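Glycoside hydrolase family 43 (Halothermothrix orenii, PDB 4QQS) probably hydrolyses glycosidic bonds in xylan-type polysaccharides, with alpha-L-arabinofuranosidase activity, as a thermostable five-bladed beta-propeller enzyme. Local coordinates at residues Y30-W42 with G65-I77. Sequence-based numbering, arbitrary orientation.
Sequences YATSAINRGFKVW and GWGTEDFWAPEVI. With NA (sodium ion), chain D.
Tyr30 lays one face of its ring against Val76, whose CG2 sits 3.5 Å from the ring centroid and almost on the normal, a CH-pi contact. A beta-branched valine suits this spot, since its methyl can reach the middle of the ring, while the tyrosine hydroxyl is hydrogen-bonded to Pro106 O. Cutting Tyr30 back to alanine is likely to strip Val76 CG2 of its aromatic cover and leave the Pro106 carbonyl without this donor. Threonine suits position 32 by offering both a hydroxyl and a methyl: with OG1 beside its own backbone N (chi1 -57°), Thr32 OG1 accepts Ala73 N at 2.8 Å and is also hydrogen-bonded to OD1 of Asp17, the predicted proton acceptor, while CG2 rests near Trp72 CD1. Water 1 bridges Ser33 N and Gly38 O to Phe71 O. In the loop, Ile35 O takes Phe71 N on a lone pair at 2.9 Å in a nearly straight bond (173°). Phe71's flat ring suits the backbone of Arg37 and Gly38 lying over one face, Arg37 O 3.8 Å above its plane. The side chains of Phe39 and Phe71 run at about a right angle, Phe39 CZ meeting Phe71 CB at 3.6 Å; Phe39 turns a face to the compact, puckered ring of Pro74, whose CB lies 3.8 Å from the aromatic centroid. The contact thus joins neighbouring propeller blades: strands 26-32 and 38-44 of one four-stranded sheet pack on 72-79, the first strand of the next, where Glu75 faces away to bind sodium with His256; strand 16-23 of that first sheet also meets 72-79, through Asp17, Tyr19 and Leu21.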
ATOM      1  N   TYR A  30       9.415  -1.232   2.691  1.00  7.25           N
ATOM      2  CA  TYR A  30       9.464  -2.106   1.530  1.00  7.37           C
ATOM      3  C   TYR A  30       8.725  -1.378   0.422  1.00  7.45           C
ATOM      4  O   TYR A  30       7.708  -0.749   0.684  1.00  8.67           O
ATOM      5  CB  TYR A  30       8.775  -3.445   1.823  1.00  7.41           C
ATOM      6  CG  TYR A  30       9.229  -4.123   3.097  1.00  7.67           C
ATOM      7  CD1 TYR A  30       8.667  -3.789   4.318  1.00  8.01           C
ATOM      8  CD2 TYR A  30      10.224  -5.087   3.086  1.00  7.98           C
ATOM      9  CE1 TYR A  30       9.066  -4.391   5.486  1.00  8.55           C
ATOM     10  CE2 TYR A  30      10.631  -5.703   4.263  1.00  8.80           C
ATOM     11  CZ  TYR A  30      10.043  -5.341   5.461  1.00  9.02           C
ATOM     12  OH  TYR A  30      10.411  -5.913   6.654  1.00  9.83           O
ATOM     13  N   ALA A  31       9.195  -1.459  -0.814  1.00  7.43           N
ATOM     14  CA  ALA A  31       8.575  -0.711  -1.897  1.00  7.49           C
ATOM     15  C   ALA A  31       8.750  -1.411  -3.222  1.00  7.21           C
ATOM     16  O   ALA A  31       9.676  -2.206  -3.407  1.00  7.87           O
ATOM     17  CB  ALA A  31       9.164   0.704  -1.984  1.00  7.82           C
ATOM     18  N   THR A  32       7.861  -1.099  -4.158  1.00  7.78           N
ATOM     19  CA  THR A  32       8.126  -1.361  -5.570  1.00  8.02           C
ATOM     20  C   THR A  32       9.458  -0.691  -5.902  1.00  7.77           C
ATOM     21  O   THR A  32       9.662   0.484  -5.603  1.00  8.75           O
ATOM     22  CB  THR A  32       7.004  -0.795  -6.441  1.00  8.20           C
ATOM     23  OG1 THR A  32       5.769  -1.370  -6.015  1.00  8.02           O
ATOM     24  CG2 THR A  32       7.240  -1.089  -7.900  1.00  8.68           C
ATOM     25  N   SER A  33      10.380  -1.455  -6.477  1.00  8.23           N
ATOM     26  CA  SER A  33      11.763  -1.023  -6.539  1.00  9.10           C
ATOM     27  C   SER A  33      12.440  -1.789  -7.669  1.00  9.72           C
ATOM     28  O   SER A  33      12.437  -1.328  -8.813  1.00 10.53           O
ATOM     29  CB  SER A  33      12.410  -1.208  -5.153  1.00  9.01           C
ATOM     30  OG  SER A  33      12.156  -2.502  -4.605  1.00  8.89           O
ATOM     31  N   ALA A  34      12.937  -2.985  -7.375  1.00  9.64           N
ATOM     32  CA  ALA A  34      13.586  -3.840  -8.369  1.00  9.94           C
ATOM     33  C   ALA A  34      12.519  -4.613  -9.156  1.00  9.75           C
ATOM     34  O   ALA A  34      12.312  -5.827  -8.951  1.00  9.89           O
ATOM     35  CB  ALA A  34      14.542  -4.784  -7.683  1.00 10.68           C
ATOM     36  N   ILE A  35      11.833  -3.908 -10.049  1.00 10.11           N
ATOM     37  CA  ILE A  35      10.601  -4.431 -10.639  1.00 10.12           C
ATOM     38  C   ILE A  35      10.796  -5.721 -11.424  1.00  9.93           C
ATOM     39  O   ILE A  35       9.839  -6.458 -11.611  1.00 10.09           O
ATOM     40  CB  ILE A  35       9.905  -3.376 -11.537  1.00 11.35           C
ATOM     41  CG1 ILE A  35      10.887  -2.801 -12.564  1.00 13.27           C
ATOM     42  CG2 ILE A  35       9.286  -2.281 -10.674  1.00 11.56           C
ATOM     43  CD1 ILE A  35      10.254  -1.918 -13.625  1.00 15.09           C
ATOM     44  N   ASN A  36      12.009  -6.001 -11.874  1.00 10.09           N
ATOM     45  CA  ASN A  36      12.244  -7.230 -12.623  1.00 11.35           C
ATOM     46  C   ASN A  36      12.553  -8.423 -11.728  1.00 10.93           C
ATOM     47  O   ASN A  36      12.656  -9.548 -12.216  1.00 12.80           O
ATOM     48  CB  ASN A  36      13.386  -7.045 -13.618  1.00 14.03           C
ATOM     49  CG  ASN A  36      13.041  -6.091 -14.739  1.00 17.57           C
ATOM     50  OD1 ASN A  36      11.875  -5.824 -15.016  1.00 19.28           O
ATOM     51  ND2 ASN A  36      14.064  -5.597 -15.414  1.00 20.28           N
ATOM     52  N   ARG A  37      12.692  -8.197 -10.422  1.00 10.42           N
ATOM     53  CA  ARG A  37      13.347  -9.174  -9.561  1.00 11.05           C
ATOM     54  C   ARG A  37      12.793  -9.345  -8.132  1.00 10.10           C
ATOM     55  O   ARG A  37      12.757 -10.459  -7.609  1.00 10.41           O
ATOM     56  CB  ARG A  37      14.847  -8.805  -9.521  1.00 13.81           C
ATOM     57  CG  ARG A  37      15.714  -9.652  -8.627  1.00 15.29           C
ATOM     58  CD  ARG A  37      17.172  -9.288  -8.748  1.00 16.07           C
ATOM     59  NE  ARG A  37      17.951 -10.167  -7.899  1.00 17.44           N
ATOM     60  CZ  ARG A  37      19.249 -10.385  -8.030  1.00 18.67           C
ATOM     61  NH1 ARG A  37      19.932  -9.792  -9.002  1.00 19.47           N
ATOM     62  NH2 ARG A  37      19.859 -11.208  -7.193  1.00 20.11           N
ATOM     63  N   GLY A  38      12.414  -8.265  -7.461  1.00  9.44           N
ATOM     64  CA  GLY A  38      12.060  -8.380  -6.061  1.00  9.02           C
ATOM     65  C   GLY A  38      11.924  -7.022  -5.406  1.00  8.26           C
ATOM     66  O   GLY A  38      11.625  -6.028  -6.063  1.00  9.30           O
ATOM     67  N   PHE A  39      12.134  -6.987  -4.096  1.00  7.86           N
ATOM     68  CA  PHE A  39      11.839  -5.803  -3.305  1.00  7.67           C
ATOM     69  C   PHE A  39      12.960  -5.448  -2.370  1.00  7.91           C
ATOM     70  O   PHE A  39      13.385  -6.268  -1.553  1.00  8.70           O
ATOM     71  CB  PHE A  39      10.538  -5.996  -2.509  1.00  8.01           C
ATOM     72  CG  PHE A  39       9.398  -6.423  -3.377  1.00  7.53           C
ATOM     73  CD1 PHE A  39       8.783  -5.508  -4.213  1.00  7.50           C
ATOM     74  CD2 PHE A  39       8.980  -7.740  -3.401  1.00  8.25           C
ATOM     75  CE1 PHE A  39       7.779  -5.904  -5.064  1.00  7.90           C
ATOM     76  CE2 PHE A  39       7.977  -8.153  -4.256  1.00  8.23           C
ATOM     77  CZ  PHE A  39       7.372  -7.232  -5.087  1.00  8.05           C
ATOM     78  N   LYS A  40      13.391  -4.198  -2.476  1.00  8.03           N
ATOM     79  CA  LYS A  40      14.317  -3.606  -1.535  1.00  8.22           C
ATOM     80  C   LYS A  40      13.633  -3.288  -0.214  1.00  7.85           C
ATOM     81  O   LYS A  40      12.419  -3.066  -0.138  1.00  8.45           O
ATOM     82  CB  LYS A  40      14.904  -2.322  -2.120  1.00  9.18           C
ATOM     83  CG  LYS A  40      15.843  -2.563  -3.289  1.00 10.67           C
ATOM     84  CD  LYS A  40      16.304  -1.282  -3.946  1.00 12.11           C
ATOM     85  CE  LYS A  40      17.433  -1.558  -4.927  1.00 15.17           C
ATOM     86  NZ  LYS A  40      17.775  -0.384  -5.766  1.00 16.48           N
ATOM     87  N   VAL A  41      14.455  -3.257   0.825  1.00  8.01           N
ATOM     88  CA  VAL A  41      14.067  -2.830   2.160  1.00  8.56           C
ATOM     89  C   VAL A  41      15.045  -1.759   2.646  1.00  8.40           C
ATOM     90  O   VAL A  41      16.248  -1.849   2.401  1.00  8.83           O
ATOM     91  CB  VAL A  41      13.976  -4.024   3.147  1.00  8.90           C
ATOM     92  CG1 VAL A  41      15.301  -4.770   3.258  1.00  9.40           C
ATOM     93  CG2 VAL A  41      13.452  -3.577   4.508  1.00  9.69           C
ATOM     94  N   TRP A  42      14.490  -0.741   3.301  1.00  8.34           N
ATOM     95  CA  TRP A  42      15.251   0.312   3.952  1.00  8.30           C
ATOM     96  C   TRP A  42      14.878   0.302   5.433  1.00  8.59           C
ATOM     97  O   TRP A  42      13.747  -0.033   5.805  1.00  9.55           O
ATOM     98  CB  TRP A  42      14.921   1.685   3.370  1.00  9.10           C
ATOM     99  CG  TRP A  42      15.240   1.914   1.921  1.00  8.70           C
ATOM    100  CD1 TRP A  42      16.276   2.658   1.435  1.00  9.23           C
ATOM    101  CD2 TRP A  42      14.519   1.441   0.766  1.00  8.69           C
ATOM    102  NE1 TRP A  42      16.241   2.687   0.066  1.00  9.13           N
ATOM    103  CE2 TRP A  42      15.177   1.951  -0.374  1.00  8.78           C
ATOM    104  CE3 TRP A  42      13.369   0.662   0.583  1.00  9.03           C
ATOM    105  CZ2 TRP A  42      14.741   1.698  -1.669  1.00  9.28           C
ATOM    106  CZ3 TRP A  42      12.939   0.422  -0.713  1.00  9.76           C
ATOM    107  CH2 TRP A  42      13.621   0.937  -1.814  1.00  9.66           C
ATOM    108  N   GLY A  65      12.086 -18.192  -7.051  1.00 11.21           N
ATOM    109  CA  GLY A  65      12.036 -18.535  -8.459  1.00 11.58           C
ATOM    110  C   GLY A  65      10.744 -18.174  -9.168  1.00 12.39           C
ATOM    111  O   GLY A  65      10.682 -18.215 -10.386  1.00 16.22           O
ATOM    112  N   TRP A  66       9.713 -17.798  -8.424  1.00 11.28           N
ATOM    113  CA  TRP A  66       8.412 -17.490  -8.993  1.00 10.74           C
ATOM    114  C   TRP A  66       8.320 -16.027  -9.405  1.00 10.46           C
ATOM    115  O   TRP A  66       8.826 -15.143  -8.721  1.00 10.63           O
ATOM    116  CB  TRP A  66       7.304 -17.817  -7.980  1.00 10.70           C
ATOM    117  CG  TRP A  66       5.955 -17.595  -8.557  1.00 10.54           C
ATOM    118  CD1 TRP A  66       5.256 -18.456  -9.349  1.00 10.97           C
ATOM    119  CD2 TRP A  66       5.148 -16.417  -8.442  1.00  9.61           C
ATOM    120  NE1 TRP A  66       4.067 -17.899  -9.722  1.00 10.84           N
ATOM    121  CE2 TRP A  66       3.977 -16.644  -9.186  1.00 10.09           C
ATOM    122  CE3 TRP A  66       5.300 -15.191  -7.777  1.00  9.69           C
ATOM    123  CZ2 TRP A  66       2.970 -15.699  -9.290  1.00 10.41           C
ATOM    124  CZ3 TRP A  66       4.287 -14.252  -7.881  1.00  9.63           C
ATOM    125  CH2 TRP A  66       3.138 -14.512  -8.630  1.00 10.37           C
ATOM    126  N   GLY A  67       7.642 -15.780 -10.517  1.00 10.16           N
ATOM    127  CA  GLY A  67       7.397 -14.442 -11.017  1.00 10.08           C
ATOM    128  C   GLY A  67       8.411 -14.085 -12.075  1.00 10.11           C
ATOM    129  O   GLY A  67       9.597 -14.369 -11.919  1.00 11.42           O
ATOM    130  N   THR A  68       7.956 -13.467 -13.161  1.00 10.63           N
ATOM    131  CA  THR A  68       8.823 -13.197 -14.305  1.00 11.81           C
ATOM    132  C   THR A  68       9.253 -11.738 -14.425  1.00 11.84           C
ATOM    133  O   THR A  68      10.315 -11.455 -14.980  1.00 13.60           O
ATOM    134  CB  THR A  68       8.173 -13.615 -15.639  1.00 13.25           C
ATOM    135  OG1 THR A  68       7.015 -12.813 -15.893  1.00 14.19           O
ATOM    136  CG2 THR A  68       7.785 -15.078 -15.615  1.00 13.88           C
ATOM    137  N   GLU A  69       8.427 -10.836 -13.912  1.00 11.02           N
ATOM    138  CA  GLU A  69       8.603  -9.402 -14.057  1.00 10.90           C
ATOM    139  C   GLU A  69       7.458  -8.749 -13.299  1.00  9.74           C
ATOM    140  O   GLU A  69       6.589  -9.441 -12.763  1.00  9.56           O
ATOM    141  CB  GLU A  69       8.567  -8.989 -15.536  1.00 12.50           C
ATOM    142  CG  GLU A  69       7.252  -9.326 -16.227  1.00 15.03           C
ATOM    143  CD  GLU A  69       7.179  -8.865 -17.672  1.00 18.75           C
ATOM    144  OE1 GLU A  69       7.972  -7.987 -18.074  1.00 20.24           O
ATOM    145  OE2 GLU A  69       6.306  -9.375 -18.402  1.00 20.60           O
ATOM    146  N   ASP A  70       7.462  -7.423 -13.265  1.00  9.21           N
ATOM    147  CA  ASP A  70       6.362  -6.659 -12.673  1.00  8.59           C
ATOM    148  C   ASP A  70       6.138  -7.015 -11.194  1.00  7.73           C
ATOM    149  O   ASP A  70       5.011  -7.225 -10.742  1.00  7.88           O
ATOM    150  CB  ASP A  70       5.073  -6.831 -13.488  1.00  9.68           C
ATOM    151  CG  ASP A  70       5.184  -6.248 -14.897  1.00 11.88           C
ATOM    152  OD1 ASP A  70       5.783  -5.156 -15.056  1.00 13.44           O
ATOM    153  OD2 ASP A  70       4.663  -6.875 -15.845  1.00 13.87           O
ATOM    154  N   PHE A  71       7.235  -7.030 -10.445  1.00  7.47           N
ATOM    155  CA  PHE A  71       7.202  -7.229  -8.997  1.00  7.40           C
ATOM    156  C   PHE A  71       6.765  -5.928  -8.335  1.00  7.36           C
ATOM    157  O   PHE A  71       7.522  -4.950  -8.344  1.00  7.95           O
ATOM    158  CB  PHE A  71       8.585  -7.672  -8.485  1.00  8.15           C
ATOM    159  CG  PHE A  71       8.912  -9.101  -8.812  1.00  8.20           C
ATOM    160  CD1 PHE A  71       9.433  -9.453 -10.055  1.00  8.77           C
ATOM    161  CD2 PHE A  71       8.690 -10.114  -7.891  1.00  8.49           C
ATOM    162  CE1 PHE A  71       9.708 -10.769 -10.348  1.00  9.25           C
ATOM    163  CE2 PHE A  71       8.970 -11.428  -8.196  1.00  9.13           C
ATOM    164  CZ  PHE A  71       9.475 -11.744  -9.422  1.00  8.89           C
ATOM    165  N   TRP A  72       5.543  -5.911  -7.793  1.00  7.00           N
ATOM    166  CA  TRP A  72       4.943  -4.690  -7.267  1.00  6.99           C
ATOM    167  C   TRP A  72       4.416  -4.835  -5.851  1.00  6.79           C
ATOM    168  O   TRP A  72       3.893  -5.885  -5.455  1.00  7.04           O
ATOM    169  CB  TRP A  72       3.750  -4.221  -8.124  1.00  7.47           C
ATOM    170  CG  TRP A  72       4.023  -3.965  -9.562  1.00  7.81           C
ATOM    171  CD1 TRP A  72       5.229  -3.729 -10.158  1.00  8.27           C
ATOM    172  CD2 TRP A  72       3.045  -3.949 -10.604  1.00  7.90           C
ATOM    173  NE1 TRP A  72       5.056  -3.572 -11.519  1.00  8.80           N
ATOM    174  CE2 TRP A  72       3.722  -3.716 -11.817  1.00  8.75           C
ATOM    175  CE3 TRP A  72       1.663  -4.115 -10.628  1.00  8.50           C
ATOM    176  CZ2 TRP A  72       3.056  -3.640 -13.041  1.00  9.64           C
ATOM    177  CZ3 TRP A  72       1.007  -4.049 -11.846  1.00  9.43           C
ATOM    178  CH2 TRP A  72       1.703  -3.818 -13.034  1.00  9.91           C
ATOM    179  N   ALA A  73       4.502  -3.714  -5.139  1.00  6.84           N
ATOM    180  CA  ALA A  73       3.710  -3.380  -3.945  1.00  7.22           C
ATOM    181  C   ALA A  73       3.751  -4.435  -2.842  1.00  7.29           C
ATOM    182  O   ALA A  73       2.731  -5.044  -2.500  1.00  9.16           O
ATOM    183  CB  ALA A  73       2.279  -3.014  -4.338  1.00  8.17           C
ATOM    184  N   PRO A  74       4.933  -4.610  -2.244  1.00  6.74           N
ATOM    185  CA  PRO A  74       5.099  -5.555  -1.146  1.00  6.71           C
ATOM    186  C   PRO A  74       4.535  -4.997   0.152  1.00  6.67           C
ATOM    187  O   PRO A  74       4.643  -3.793   0.402  1.00  7.43           O
ATOM    188  CB  PRO A  74       6.617  -5.677  -1.042  1.00  7.62           C
ATOM    189  CG  PRO A  74       7.104  -4.318  -1.406  1.00  7.41           C
ATOM    190  CD  PRO A  74       6.167  -3.859  -2.517  1.00  7.28           C
ATOM    191  N   GLU A  75       3.974  -5.861   0.982  1.00  6.64           N
ATOM    192  CA  GLU A  75       3.550  -5.463   2.320  1.00  8.50           C
ATOM    193  C   GLU A  75       3.945  -6.559   3.280  1.00  9.72           C
ATOM    194  O   GLU A  75       3.875  -7.736   2.935  1.00 10.71           O
ATOM    195  CB  GLU A  75       2.056  -5.250   2.394  1.00  9.89           C
ATOM    196  CG  GLU A  75       1.540  -4.153   1.518  1.00 10.57           C
ATOM    197  CD  GLU A  75       0.185  -3.621   2.026  1.00 12.29           C
ATOM    198  OE1 GLU A  75      -0.292  -4.055   3.091  1.00 11.96           O
ATOM    199  OE2 GLU A  75      -0.421  -2.771   1.362  1.00 13.15           O
ATOM    200  N   VAL A  76       4.356  -6.163   4.480  1.00 10.52           N
ATOM    201  CA  VAL A  76       4.873  -7.088   5.473  1.00 10.83           C
ATOM    202  C   VAL A  76       4.181  -6.905   6.822  1.00 11.28           C
ATOM    203  O   VAL A  76       4.135  -5.796   7.348  1.00 13.49           O
ATOM    204  CB  VAL A  76       6.392  -6.892   5.635  1.00 11.23           C
ATOM    205  CG1 VAL A  76       6.953  -7.831   6.682  1.00 11.56           C
ATOM    206  CG2 VAL A  76       7.101  -7.105   4.302  1.00 11.35           C
ATOM    207  N   ILE A  77       3.654  -8.002   7.364  1.00 10.27           N
ATOM    208  CA  ILE A  77       3.071  -8.012   8.705  1.00 10.45           C
ATOM    209  C   ILE A  77       3.864  -8.933   9.623  1.00  9.79           C
ATOM    210  O   ILE A  77       4.550  -9.835   9.162  1.00  9.22           O
ATOM    211  CB  ILE A  77       1.580  -8.450   8.705  1.00 10.94           C
ATOM    212  CG1 ILE A  77       1.405  -9.894   8.231  1.00 10.99           C
ATOM    213  CG2 ILE A  77       0.767  -7.492   7.847  1.00 12.31           C
ATOM    214  CD1 ILE A  77      -0.010 -10.428   8.372  1.00 12.37           C
TER
HETATM  215 NA    NA D 402      -0.318  -1.491  -0.283  1.00  9.85          NA
HETATM  216  O   HOH W   1       9.903  -4.168  -7.174  1.00  8.24           O
HETATM  217  O   HOH W   2      13.049 -11.592 -13.775  1.00 12.15           O
HETATM  218  O   HOH W   3       9.158  -5.517 -14.616  1.00 16.51           O
HETATM  219  O   HOH W   4      10.777  -7.167 -17.736  1.00 32.90           O
HETATM  220  O   HOH W   5       0.181  -3.320  -1.490  1.00 14.02           O
HETATM  221  O   HOH W   6      -1.390   0.840   0.144  1.00 23.16           O
HETATM  222  O   HOH W   7       1.623  -0.906   0.460  1.00 14.02           O
HETATM  223  O   HOH W   8      -2.449  -2.258  -0.991  1.00 11.21           O